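Long-range contacts in kinesin-like protein (Caenorhabditis elegans, PDB 5X3E), which probably couples ATP binding and hydrolysis to movement along microtubules, as a motor of the kinesin-6 family: residues Val217-Val222 and Ser297-Lys302; Met254-Ala259 and Thr392-Asn397; Tyr230-Asp235 and Glu279-Ser284; Thr145-Phe150 and Ser265-Ala270. All blocks are in the same frame, centred on the assembly; numbering follows the deposited sequence.

Interaction 1 of 4, residues Val217-Val222 and Ser297-Lys302; sequences VFVTYV and SVFTIK. With SO4 (sulfate ion), chain C.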
# COMPACT_ATOMS: atom_id res chain seq x y z
N VAL A 217 3.60 0.65 16.02
CA VAL A 217 3.55 0.56 14.56
C VAL A 217 4.51 -0.54 14.11
O VAL A 217 5.68 -0.57 14.50
CB VAL A 217 3.89 1.90 13.89
CG1 VAL A 217 3.85 1.76 12.38
CG2 VAL A 217 2.91 2.98 14.35
N PHE A 218 4.00 -1.45 13.29
CA PHE A 218 4.79 -2.49 12.66
C PHE A 218 4.64 -2.34 11.15
O PHE A 218 3.57 -1.97 10.66
CB PHE A 218 4.33 -3.88 13.10
CG PHE A 218 4.65 -4.20 14.54
CD1 PHE A 218 5.75 -4.98 14.87
CD2 PHE A 218 3.84 -3.72 15.57
CE1 PHE A 218 6.04 -5.28 16.19
CE2 PHE A 218 4.13 -4.02 16.89
CZ PHE A 218 5.24 -4.79 17.21
N VAL A 219 5.71 -2.59 10.42
CA VAL A 219 5.65 -2.58 8.96
C VAL A 219 6.11 -3.93 8.44
O VAL A 219 7.02 -4.55 9.00
CB VAL A 219 6.49 -1.43 8.34
CG1 VAL A 219 5.98 -0.08 8.82
CG2 VAL A 219 7.96 -1.60 8.66
N THR A 220 5.45 -4.40 7.39
CA THR A 220 5.96 -5.49 6.58
C THR A 220 6.16 -4.96 5.17
O THR A 220 5.38 -4.13 4.69
CB THR A 220 5.00 -6.70 6.56
OG1 THR A 220 3.71 -6.31 6.07
CG2 THR A 220 4.84 -7.26 7.96
N TYR A 221 7.24 -5.41 4.53
CA TYR A 221 7.51 -5.03 3.15
C TYR A 221 7.69 -6.31 2.34
O TYR A 221 8.61 -7.09 2.61
CB TYR A 221 8.75 -4.14 3.04
CG TYR A 221 8.84 -3.39 1.72
CD1 TYR A 221 7.79 -3.43 0.81
CD2 TYR A 221 9.96 -2.63 1.40
CE1 TYR A 221 7.85 -2.74 -0.40
CE2 TYR A 221 10.03 -1.93 0.20
CZ TYR A 221 8.98 -1.99 -0.69
OH TYR A 221 9.04 -1.30 -1.89
N VAL A 222 6.81 -6.52 1.37
CA VAL A 222 6.70 -7.78 0.66
C VAL A 222 6.68 -7.52 -0.84
O VAL A 222 6.14 -6.51 -1.30
CB VAL A 222 5.43 -8.55 1.11
CG1 VAL A 222 5.24 -9.73 0.28
CG2 VAL A 222 5.61 -9.04 2.53
N SER A 297 5.25 -4.39 -5.32
CA SER A 297 5.80 -4.14 -4.00
C SER A 297 4.68 -3.77 -3.04
O SER A 297 3.87 -2.88 -3.33
CB SER A 297 6.86 -3.04 -4.04
OG SER A 297 6.33 -1.87 -4.62
N VAL A 298 4.64 -4.45 -1.89
CA VAL A 298 3.54 -4.33 -0.94
C VAL A 298 4.13 -3.86 0.39
O VAL A 298 4.83 -4.62 1.07
CB VAL A 298 2.79 -5.66 -0.77
CG1 VAL A 298 1.62 -5.49 0.19
CG2 VAL A 298 2.31 -6.17 -2.13
N PHE A 299 3.84 -2.62 0.75
CA PHE A 299 4.29 -2.04 2.01
C PHE A 299 3.06 -1.86 2.90
O PHE A 299 2.16 -1.09 2.56
CB PHE A 299 5.03 -0.73 1.77
CG PHE A 299 5.70 -0.19 3.00
CD1 PHE A 299 6.96 -0.62 3.36
CD2 PHE A 299 5.06 0.75 3.79
CE1 PHE A 299 7.58 -0.12 4.50
CE2 PHE A 299 5.68 1.26 4.92
CZ PHE A 299 6.94 0.82 5.28
N THR A 300 3.01 -2.60 4.00
CA THR A 300 1.84 -2.60 4.87
C THR A 300 2.20 -1.94 6.20
O THR A 300 3.11 -2.40 6.90
CB THR A 300 1.34 -4.02 5.11
OG1 THR A 300 1.00 -4.62 3.85
CG2 THR A 300 0.11 -4.00 6.00
N ILE A 301 1.47 -0.89 6.54
CA ILE A 301 1.60 -0.20 7.82
C ILE A 301 0.53 -0.73 8.75
O ILE A 301 -0.67 -0.62 8.46
CB ILE A 301 1.48 1.32 7.65
CG1 ILE A 301 2.43 1.82 6.57
CG2 ILE A 301 1.74 2.03 8.98
CD1 ILE A 301 2.12 3.19 6.04
N LYS A 302 0.95 -1.34 9.86
CA LYS A 302 0.04 -1.93 10.83
C LYS A 302 0.03 -1.10 12.10
O LYS A 302 1.08 -0.84 12.69
CB LYS A 302 0.44 -3.37 11.15
CG LYS A 302 0.45 -4.29 9.95
CD LYS A 302 0.87 -5.69 10.36
CE LYS A 302 0.86 -6.62 9.15
NZ LYS A 302 1.20 -8.01 9.53
S SO4 C . 1.94 -9.60 6.15
O1 SO4 C . 1.04 -9.51 7.30
O2 SO4 C . 1.84 -8.39 5.35
O3 SO4 C . 1.56 -10.74 5.33
O4 SO4 C . 3.31 -9.78 6.61
O HOH W 1 3.26 -5.89 3.23
O HOH W 2 6.94 0.54 -2.69

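Interaction 2 of 4, residues Met254-Ala259 and Thr392-Asn397; sequences MYVDGA and THLFKN. With SO4 (sulfate ion), chain C; SO4 (sulfate ion), chain M.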
# COMPACT_ATOMS: atom_id res chain seq x y z
N MET A 254 -5.85 -12.35 5.27
CA MET A 254 -4.69 -12.76 4.49
C MET A 254 -3.40 -12.23 5.11
O MET A 254 -3.38 -11.16 5.71
CB MET A 254 -4.82 -12.27 3.05
CG MET A 254 -5.99 -12.89 2.30
SD MET A 254 -5.88 -14.68 2.24
CE MET A 254 -7.48 -15.08 2.91
N TYR A 255 -2.33 -13.01 4.98
CA TYR A 255 -1.01 -12.57 5.41
C TYR A 255 0.05 -13.42 4.72
O TYR A 255 -0.24 -14.44 4.10
CB TYR A 255 -0.86 -12.62 6.94
CG TYR A 255 -0.70 -14.01 7.53
CD1 TYR A 255 0.54 -14.46 7.99
CD2 TYR A 255 -1.79 -14.88 7.65
CE1 TYR A 255 0.69 -15.73 8.54
CE2 TYR A 255 -1.65 -16.15 8.20
CZ TYR A 255 -0.40 -16.57 8.64
OH TYR A 255 -0.26 -17.83 9.19
N VAL A 256 1.30 -12.98 4.85
CA VAL A 256 2.45 -13.69 4.31
C VAL A 256 3.08 -14.46 5.47
O VAL A 256 3.54 -13.86 6.44
CB VAL A 256 3.45 -12.72 3.65
CG1 VAL A 256 4.66 -13.46 3.14
CG2 VAL A 256 2.78 -11.94 2.51
N ASP A 257 3.10 -15.79 5.34
CA ASP A 257 3.40 -16.70 6.44
C ASP A 257 4.70 -16.33 7.17
O ASP A 257 4.68 -15.99 8.36
CB ASP A 257 3.46 -18.14 5.91
CG ASP A 257 3.62 -19.18 7.01
OD1 ASP A 257 3.69 -18.81 8.19
OD2 ASP A 257 3.64 -20.38 6.68
N GLY A 258 5.83 -16.40 6.49
CA GLY A 258 7.09 -16.10 7.14
C GLY A 258 7.58 -14.67 7.05
O GLY A 258 8.75 -14.42 7.38
N ALA A 259 6.75 -13.73 6.62
CA ALA A 259 7.18 -12.34 6.52
C ALA A 259 7.38 -11.73 7.90
O ALA A 259 6.65 -12.03 8.85
CB ALA A 259 6.16 -11.52 5.74
N THR A 392 -3.72 -11.01 -6.25
CA THR A 392 -5.13 -10.83 -5.93
C THR A 392 -5.56 -11.68 -4.73
O THR A 392 -6.44 -11.27 -3.96
CB THR A 392 -5.96 -11.19 -7.16
OG1 THR A 392 -5.53 -10.41 -8.28
CG2 THR A 392 -7.40 -10.91 -6.92
N HIS A 393 -4.91 -12.83 -4.53
CA HIS A 393 -5.21 -13.65 -3.36
C HIS A 393 -4.83 -12.92 -2.07
O HIS A 393 -5.56 -12.98 -1.08
CB HIS A 393 -4.46 -14.98 -3.48
CG HIS A 393 -4.84 -16.01 -2.47
ND1 HIS A 393 -3.99 -17.02 -2.09
CD2 HIS A 393 -5.98 -16.19 -1.76
CE1 HIS A 393 -4.59 -17.78 -1.19
NE2 HIS A 393 -5.80 -17.30 -0.97
N LEU A 394 -3.70 -12.22 -2.09
CA LEU A 394 -3.24 -11.51 -0.90
C LEU A 394 -4.21 -10.41 -0.46
O LEU A 394 -4.26 -10.08 0.73
CB LEU A 394 -1.86 -10.91 -1.17
CG LEU A 394 -1.17 -10.13 -0.06
CD1 LEU A 394 -0.99 -10.99 1.17
CD2 LEU A 394 0.17 -9.60 -0.56
N PHE A 395 -5.00 -9.87 -1.38
CA PHE A 395 -5.97 -8.83 -1.05
C PHE A 395 -7.41 -9.34 -1.16
O PHE A 395 -8.32 -8.59 -1.51
CB PHE A 395 -5.74 -7.60 -1.92
CG PHE A 395 -4.34 -7.07 -1.85
CD1 PHE A 395 -3.83 -6.60 -0.64
CD2 PHE A 395 -3.53 -7.07 -2.97
CE1 PHE A 395 -2.53 -6.14 -0.56
CE2 PHE A 395 -2.23 -6.60 -2.89
CZ PHE A 395 -1.73 -6.13 -1.68
N LYS A 396 -7.61 -10.62 -0.85
CA LYS A 396 -8.94 -11.21 -0.89
C LYS A 396 -9.93 -10.44 -0.03
O LYS A 396 -11.05 -10.14 -0.47
CB LYS A 396 -8.87 -12.68 -0.46
CG LYS A 396 -10.20 -13.27 -0.03
CD LYS A 396 -10.01 -14.63 0.62
CE LYS A 396 -10.96 -14.82 1.80
NZ LYS A 396 -10.62 -16.03 2.60
N ASN A 397 -9.54 -10.09 1.20
CA ASN A 397 -10.45 -9.41 2.11
C ASN A 397 -10.95 -8.10 1.51
O ASN A 397 -12.16 -7.82 1.52
CB ASN A 397 -9.75 -9.17 3.45
CG ASN A 397 -9.24 -10.45 4.08
OD1 ASN A 397 -8.05 -10.59 4.35
ND2 ASN A 397 -10.15 -11.39 4.31
S SO4 C . 1.94 -9.60 6.15
O1 SO4 C . 1.04 -9.51 7.30
O2 SO4 C . 1.84 -8.39 5.35
O3 SO4 C . 1.56 -10.74 5.33
O4 SO4 C . 3.31 -9.78 6.61
S SO4 M . -7.37 -19.28 1.39
O1 SO4 M . -6.11 -19.05 2.09
O2 SO4 M . -8.11 -18.03 1.24
O3 SO4 M . -7.07 -19.85 0.07
O4 SO4 M . -8.19 -20.22 2.14

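Interaction 3 of 4, residues Tyr230-Asp235 and Glu279-Ser284; sequences YDLLED and ERRRVS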
# COMPACT_ATOMS: atom_id res chain seq x y z
N TYR A 230 7.96 -12.75 -1.83
CA TYR A 230 9.21 -12.59 -1.09
C TYR A 230 9.08 -11.51 -0.04
O TYR A 230 8.47 -10.46 -0.27
CB TYR A 230 10.37 -12.25 -2.02
CG TYR A 230 10.62 -13.26 -3.11
CD1 TYR A 230 11.44 -14.36 -2.89
CD2 TYR A 230 10.02 -13.13 -4.36
CE1 TYR A 230 11.67 -15.29 -3.88
CE2 TYR A 230 10.24 -14.06 -5.36
CZ TYR A 230 11.07 -15.13 -5.12
OH TYR A 230 11.29 -16.07 -6.10
N ASP A 231 9.69 -11.76 1.12
CA ASP A 231 9.76 -10.77 2.20
C ASP A 231 11.05 -9.98 2.05
O ASP A 231 12.14 -10.50 2.33
CB ASP A 231 9.67 -11.46 3.56
CG ASP A 231 9.90 -10.51 4.72
OD1 ASP A 231 10.19 -10.99 5.84
OD2 ASP A 231 9.77 -9.28 4.52
N LEU A 232 10.93 -8.73 1.60
CA LEU A 232 12.08 -7.85 1.43
C LEU A 232 12.78 -7.50 2.74
O LEU A 232 13.90 -6.99 2.70
CB LEU A 232 11.65 -6.56 0.73
CG LEU A 232 10.92 -6.72 -0.61
CD1 LEU A 232 10.38 -5.38 -1.06
CD2 LEU A 232 11.87 -7.28 -1.64
N LEU A 233 12.14 -7.76 3.88
CA LEU A 233 12.70 -7.49 5.20
C LEU A 233 13.25 -8.74 5.88
O LEU A 233 13.59 -8.69 7.07
CB LEU A 233 11.64 -6.84 6.09
CG LEU A 233 11.07 -5.55 5.50
CD1 LEU A 233 10.06 -4.96 6.47
CD2 LEU A 233 12.19 -4.58 5.20
N GLU A 234 13.32 -9.86 5.16
CA GLU A 234 13.83 -11.10 5.74
C GLU A 234 15.27 -10.94 6.21
O GLU A 234 16.07 -10.24 5.59
CB GLU A 234 13.72 -12.22 4.71
CG GLU A 234 14.51 -13.49 5.02
CD GLU A 234 14.52 -14.46 3.86
OE1 GLU A 234 15.00 -15.60 4.03
OE2 GLU A 234 14.03 -14.08 2.77
N ASP A 235 15.60 -11.61 7.32
CA ASP A 235 16.99 -11.75 7.77
C ASP A 235 17.66 -12.79 6.88
O ASP A 235 17.89 -13.94 7.28
CB ASP A 235 17.05 -12.13 9.24
CG ASP A 235 16.59 -11.02 10.16
OD1 ASP A 235 16.79 -9.84 9.81
OD2 ASP A 235 16.04 -11.33 11.23
N GLU A 279 16.62 -2.08 -1.06
CA GLU A 279 17.89 -2.74 -1.37
C GLU A 279 17.67 -4.19 -1.77
O GLU A 279 18.29 -4.68 -2.73
CB GLU A 279 18.85 -2.65 -0.18
CG GLU A 279 19.32 -1.26 0.18
CD GLU A 279 20.43 -1.28 1.23
OE1 GLU A 279 21.35 -2.11 1.11
OE2 GLU A 279 20.37 -0.47 2.18
N ARG A 280 16.81 -4.91 -1.05
CA ARG A 280 16.49 -6.28 -1.46
C ARG A 280 15.68 -6.31 -2.74
O ARG A 280 15.87 -7.19 -3.59
CB ARG A 280 15.74 -7.04 -0.37
CG ARG A 280 16.57 -7.70 0.71
CD ARG A 280 17.26 -6.77 1.67
NE ARG A 280 18.05 -7.55 2.61
CZ ARG A 280 17.60 -7.98 3.79
NH1 ARG A 280 16.36 -7.69 4.17
NH2 ARG A 280 18.39 -8.70 4.58
N ARG A 281 14.77 -5.35 -2.92
CA ARG A 281 13.93 -5.36 -4.10
C ARG A 281 14.73 -5.24 -5.39
O ARG A 281 14.25 -5.66 -6.45
CB ARG A 281 12.89 -4.23 -4.03
CG ARG A 281 11.77 -4.39 -5.03
CD ARG A 281 10.95 -3.13 -5.15
NE ARG A 281 11.34 -2.45 -6.37
CZ ARG A 281 12.29 -1.52 -6.44
NH1 ARG A 281 12.94 -1.14 -5.34
NH2 ARG A 281 12.59 -0.99 -7.61
N ARG A 282 15.95 -4.71 -5.31
CA ARG A 282 16.81 -4.49 -6.47
C ARG A 282 17.62 -5.72 -6.86
O ARG A 282 18.40 -5.65 -7.82
CB ARG A 282 17.75 -3.31 -6.19
CG ARG A 282 17.01 -1.99 -6.04
CD ARG A 282 17.93 -0.81 -5.73
NE ARG A 282 17.14 0.38 -5.43
CZ ARG A 282 16.53 1.13 -6.34
NH1 ARG A 282 16.60 0.82 -7.63
NH2 ARG A 282 15.84 2.20 -5.97
N VAL A 283 17.44 -6.85 -6.17
CA VAL A 283 18.15 -8.08 -6.48
C VAL A 283 17.39 -8.80 -7.59
O VAL A 283 16.35 -9.42 -7.35
CB VAL A 283 18.30 -8.97 -5.25
CG1 VAL A 283 18.99 -10.27 -5.61
CG2 VAL A 283 19.09 -8.24 -4.19
N SER A 284 17.92 -8.71 -8.81
CA SER A 284 17.33 -9.36 -9.97
C SER A 284 17.68 -10.85 -9.99
O SER A 284 18.52 -11.34 -9.23
CB SER A 284 17.82 -8.70 -11.26
OG SER A 284 17.38 -9.40 -12.41

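Interaction 4 of 4, residues Thr145-Phe150 and Ser265-Ala270; sequences TLDVIF and SSSEEA. With SO4 (sulfate ion), chain F.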
# COMPACT_ATOMS: atom_id res chain seq x y z
N THR A 145 2.42 9.60 4.27
CA THR A 145 1.54 8.76 5.07
C THR A 145 2.21 8.35 6.37
O THR A 145 1.60 8.44 7.45
CB THR A 145 1.11 7.53 4.27
OG1 THR A 145 0.30 7.93 3.16
CG2 THR A 145 0.29 6.60 5.15
N LEU A 146 3.46 7.89 6.30
CA LEU A 146 4.18 7.55 7.53
C LEU A 146 4.30 8.75 8.45
O LEU A 146 4.13 8.62 9.67
CB LEU A 146 5.57 7.01 7.19
CG LEU A 146 5.67 5.65 6.50
CD1 LEU A 146 7.09 5.42 5.99
CD2 LEU A 146 5.23 4.54 7.46
N ASP A 147 4.61 9.93 7.90
CA ASP A 147 4.68 11.15 8.70
C ASP A 147 3.36 11.41 9.42
O ASP A 147 3.33 11.57 10.64
CB ASP A 147 5.03 12.34 7.81
CG ASP A 147 6.49 12.39 7.43
OD1 ASP A 147 7.33 11.92 8.22
OD2 ASP A 147 6.80 12.90 6.33
N VAL A 148 2.26 11.43 8.67
CA VAL A 148 0.97 11.81 9.23
C VAL A 148 0.50 10.78 10.26
O VAL A 148 -0.08 11.15 11.29
CB VAL A 148 -0.05 12.01 8.10
CG1 VAL A 148 -1.44 12.16 8.66
CG2 VAL A 148 0.33 13.24 7.29
N ILE A 149 0.71 9.49 9.98
CA ILE A 149 0.36 8.46 10.96
C ILE A 149 1.06 8.72 12.28
O ILE A 149 0.41 8.82 13.34
CB ILE A 149 0.70 7.05 10.42
CG1 ILE A 149 -0.30 6.62 9.34
CG2 ILE A 149 0.73 6.02 11.54
CD1 ILE A 149 0.16 5.42 8.55
N PHE A 150 2.38 8.87 12.26
CA PHE A 150 3.12 9.09 13.50
C PHE A 150 2.78 10.43 14.13
O PHE A 150 2.87 10.56 15.36
CB PHE A 150 4.62 8.97 13.25
CG PHE A 150 5.10 7.56 13.18
CD1 PHE A 150 5.43 6.88 14.34
CD2 PHE A 150 5.20 6.90 11.98
CE1 PHE A 150 5.87 5.58 14.30
CE2 PHE A 150 5.63 5.59 11.92
CZ PHE A 150 5.97 4.93 13.08
N SER A 265 9.41 2.96 15.55
CA SER A 265 9.00 3.95 16.53
C SER A 265 8.79 5.34 15.94
O SER A 265 8.26 6.21 16.63
CB SER A 265 10.04 4.05 17.65
OG SER A 265 10.05 2.86 18.43
N SER A 266 9.17 5.56 14.68
CA SER A 266 9.04 6.88 14.09
C SER A 266 8.93 6.76 12.58
O SER A 266 9.31 5.74 11.98
CB SER A 266 10.22 7.78 14.48
OG SER A 266 11.42 7.35 13.86
N SER A 267 8.39 7.82 11.97
CA SER A 267 8.35 7.92 10.51
C SER A 267 9.74 7.73 9.93
O SER A 267 9.93 7.06 8.91
CB SER A 267 7.79 9.29 10.10
OG SER A 267 7.54 9.35 8.71
N GLU A 268 10.74 8.31 10.60
CA GLU A 268 12.13 8.15 10.20
C GLU A 268 12.57 6.69 10.23
O GLU A 268 13.14 6.19 9.26
CB GLU A 268 13.01 9.00 11.12
CG GLU A 268 14.47 8.91 10.80
CD GLU A 268 14.78 9.37 9.40
OE1 GLU A 268 14.09 10.26 8.87
OE2 GLU A 268 15.74 8.82 8.82
N GLU A 269 12.30 5.99 11.33
CA GLU A 269 12.70 4.60 11.43
C GLU A 269 11.98 3.74 10.40
O GLU A 269 12.57 2.82 9.82
CB GLU A 269 12.46 4.08 12.85
CG GLU A 269 12.90 2.65 13.09
CD GLU A 269 13.03 2.32 14.56
OE1 GLU A 269 14.08 1.75 14.95
OE2 GLU A 269 12.10 2.64 15.33
N ALA A 270 10.70 4.03 10.15
CA ALA A 270 9.93 3.27 9.17
C ALA A 270 10.52 3.44 7.78
O ALA A 270 10.57 2.48 6.99
CB ALA A 270 8.47 3.72 9.19
S SO4 F . 12.02 2.48 21.89
O1 SO4 F . 12.92 2.92 22.95
O2 SO4 F . 11.12 3.57 21.52
O3 SO4 F . 12.81 2.07 20.74
O4 SO4 F . 11.22 1.36 22.39

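Interaction 1 of 4, residues Val217-Val222 and Ser297-Lys302
Tyr221 and Phe299 form a non-hydrogen-bonded pair of two antiparallel strands, and their rings meet in a T-shaped stack, with centroids of the Tyr221 and Phe299 rings 5.4 Å apart and planes at 80°. Phe299 supplies the edge: its CD1 stands 3.7 Å from Tyr221 CG, over one face of the tyrosine and displaced toward the rim. A chi1 of -171° sets Phe299 CG beside its carbonyl carbon and points the ring so that CZ comes within 3.8 Å of Val219 CG1. Farther along this face, Val217 and Ile301 lie side by side.

On the other face, Thr220 and Thr300 point the same way, and one water joins them: it donates to Thr220 OG1 (2.9 Å) and to Val298 O, and also bonds Thr300 OG1. Thr220 OG1 in turn donates to O2 of a sulfate, probably from the crystallisation liquor, at 2.9 Å. Lys302, extended beyond CG, sets its NZ 2.7 Å from O1 of that sulfate while making a salt bridge to Asp261.

Paired backbone bonds at Phe218-Lys302, Thr220-Thr300 and Val222-Val298 fix this register; Thr300 N reaches Thr220 O at 2.9 Å. The strands lie in the central sheet of the motor domain, between strands 262-264 and 325-333. Helix 141-152 packs on the Ile301 face, and Phe274 of helix 267-281 meets both rings.

Interaction 2 of 4, residues Met254-Ala259 and Thr392-Asn397
Met254 N donates to Asn397 OD1 at 3.0 Å; the bond is nearly straight (164°) and lies in the carbonyl plane of the amide. Asn397 ND2 donates to Gln252 O, so the oxygen and nitrogen of this amide hold backbone groups two residues apart, Met254 N and Gln252 O, which fixes its flip.

The Met254 side chain then lies against the backbone at His393 and Leu394. Its CB sits 3.2 Å from Leu394 O, and CG 3.4 Å from His393 O. A bend at chi2 (-58°) turns the thioether toward His393, whose ring centroid is 4.6 Å from Met254 SD; the sulfur approaches obliquely, 33° off the ring normal. Beyond it, the methyl CE meets Lys396 CD at 3.4 Å, the two side chains crossing at about a right angle. Leu394 leaves its backbone heading away, yet its CD1 returns to touch Val256 CG2 at 4.1 Å.

A sulfate receives weak bonds from His393 NE2 and Lys396 NZ and is also held by Arg387 and His248. Strand 254-256 pairs with strand 243-248; Leu394 packs on Ile224 of strand 213-225, and Thr392 faces helix 350-375.

Interaction 3 of 4, residues Tyr230-Asp235 and Glu279-Ser284
The type I turn from Asp231 to Glu234, which ends strand 228-231, is bound through Leu232 O and Glu234 O by the guanidinium of Arg280, near the C-terminal end of helix 267-281. Arg280 NH1 donates to Leu232 O at 2.9 Å with an N-H...O angle of 146°, the acceptor near the guanidinium edge but tilted somewhat from its plane, while the donor sits 35° off the carbonyl plane. Glu234 O takes two weak bonds, from Arg280 NH1 at 2.9 Å and from Arg280 NH2 at 3.0 Å. A bend in the arginine at chi2 (70°) folds CG and CD over Leu232 O before the guanidinium arrives.

Asp231 shapes the same turn from within: its OD2 accepts from Leu233 N at 2.9 Å, an Asx turn, with the N-H coming from above the carboxylate plane. Leu232 completes the contact with its CD2 branch, 3.7 Å from Arg281 N and 4.0 Å from Arg281 CB. The two side chains run alongside each other, while the charged end of Arg281 leads off to Glu278.

Leu232 also packs on Tyr221 and Glu223 of strand 213-225, and Arg281 on Glu223, so this helix end and the turn meet beside the central sheet.

Interaction 4 of 4, residues Thr145-Phe150 and Ser265-Ala270
Phe150 lays one face of its ring beneath the peptide joining Ser266 to Ser267. Its chi1 of -80° sets CG beside the backbone N and sends the ring out toward the start of helix 267-281, where Ser266 C stands 3.4 Å above the ring plane over its centre and Ser267 N 3.3 Å above it, nearer the rim. One helical turn earlier, Leu146 takes a similar first torsion, and its CD2 lies 3.8 Å from Ala270 CB.

Ser267 is the polar link. Its OG, carried beside the carbonyl carbon at chi1 -171°, donates to Asp147 OD1 at 2.6 Å, meeting the carboxylate from above, 52° out of its plane. Asp147 has further partners: OD1 forms a salt bridge with Arg199, and OD2 accepts from Glu202 N, so this buried carboxylate is held on both oxygens.

Around the start of the helix, Ser266 OG accepts from Glu269 N at 3.0 Å, while Glu269 OE2 accepts from Ser265 N at 2.7 Å. The arrangement is that of a serine N-cap, opening helix 267-281 against helix 141-152 in the P-loop NTPase fold of a kinesin motor domain.

How the interactions relate
Interaction 1 is the core: every touching residue is buried, its centre is about 8 Å from the centre of the chain, and backbone bonds dominate. The other three contacts lie farther out and rely more on side chains. Interaction 2 extends the Thr220 face, with Val222 against Val256 and Ala259, and shares the sulfate bound by Thr220 and Lys302. Interaction 4 belongs to the other face, where Leu146 and Ile149 meet Ile301. Interaction 3 joins interaction 1 through Leu232 N and Tyr221 O, probably hydrogen-bonded. Interactions 3 and 4 hold opposite ends of helix 267-281: Arg280, near its C-terminal end, grips carbonyls of the turn 231-234, whereas at its start Ser266 is the N-cap and Ser267 bonds Asp147.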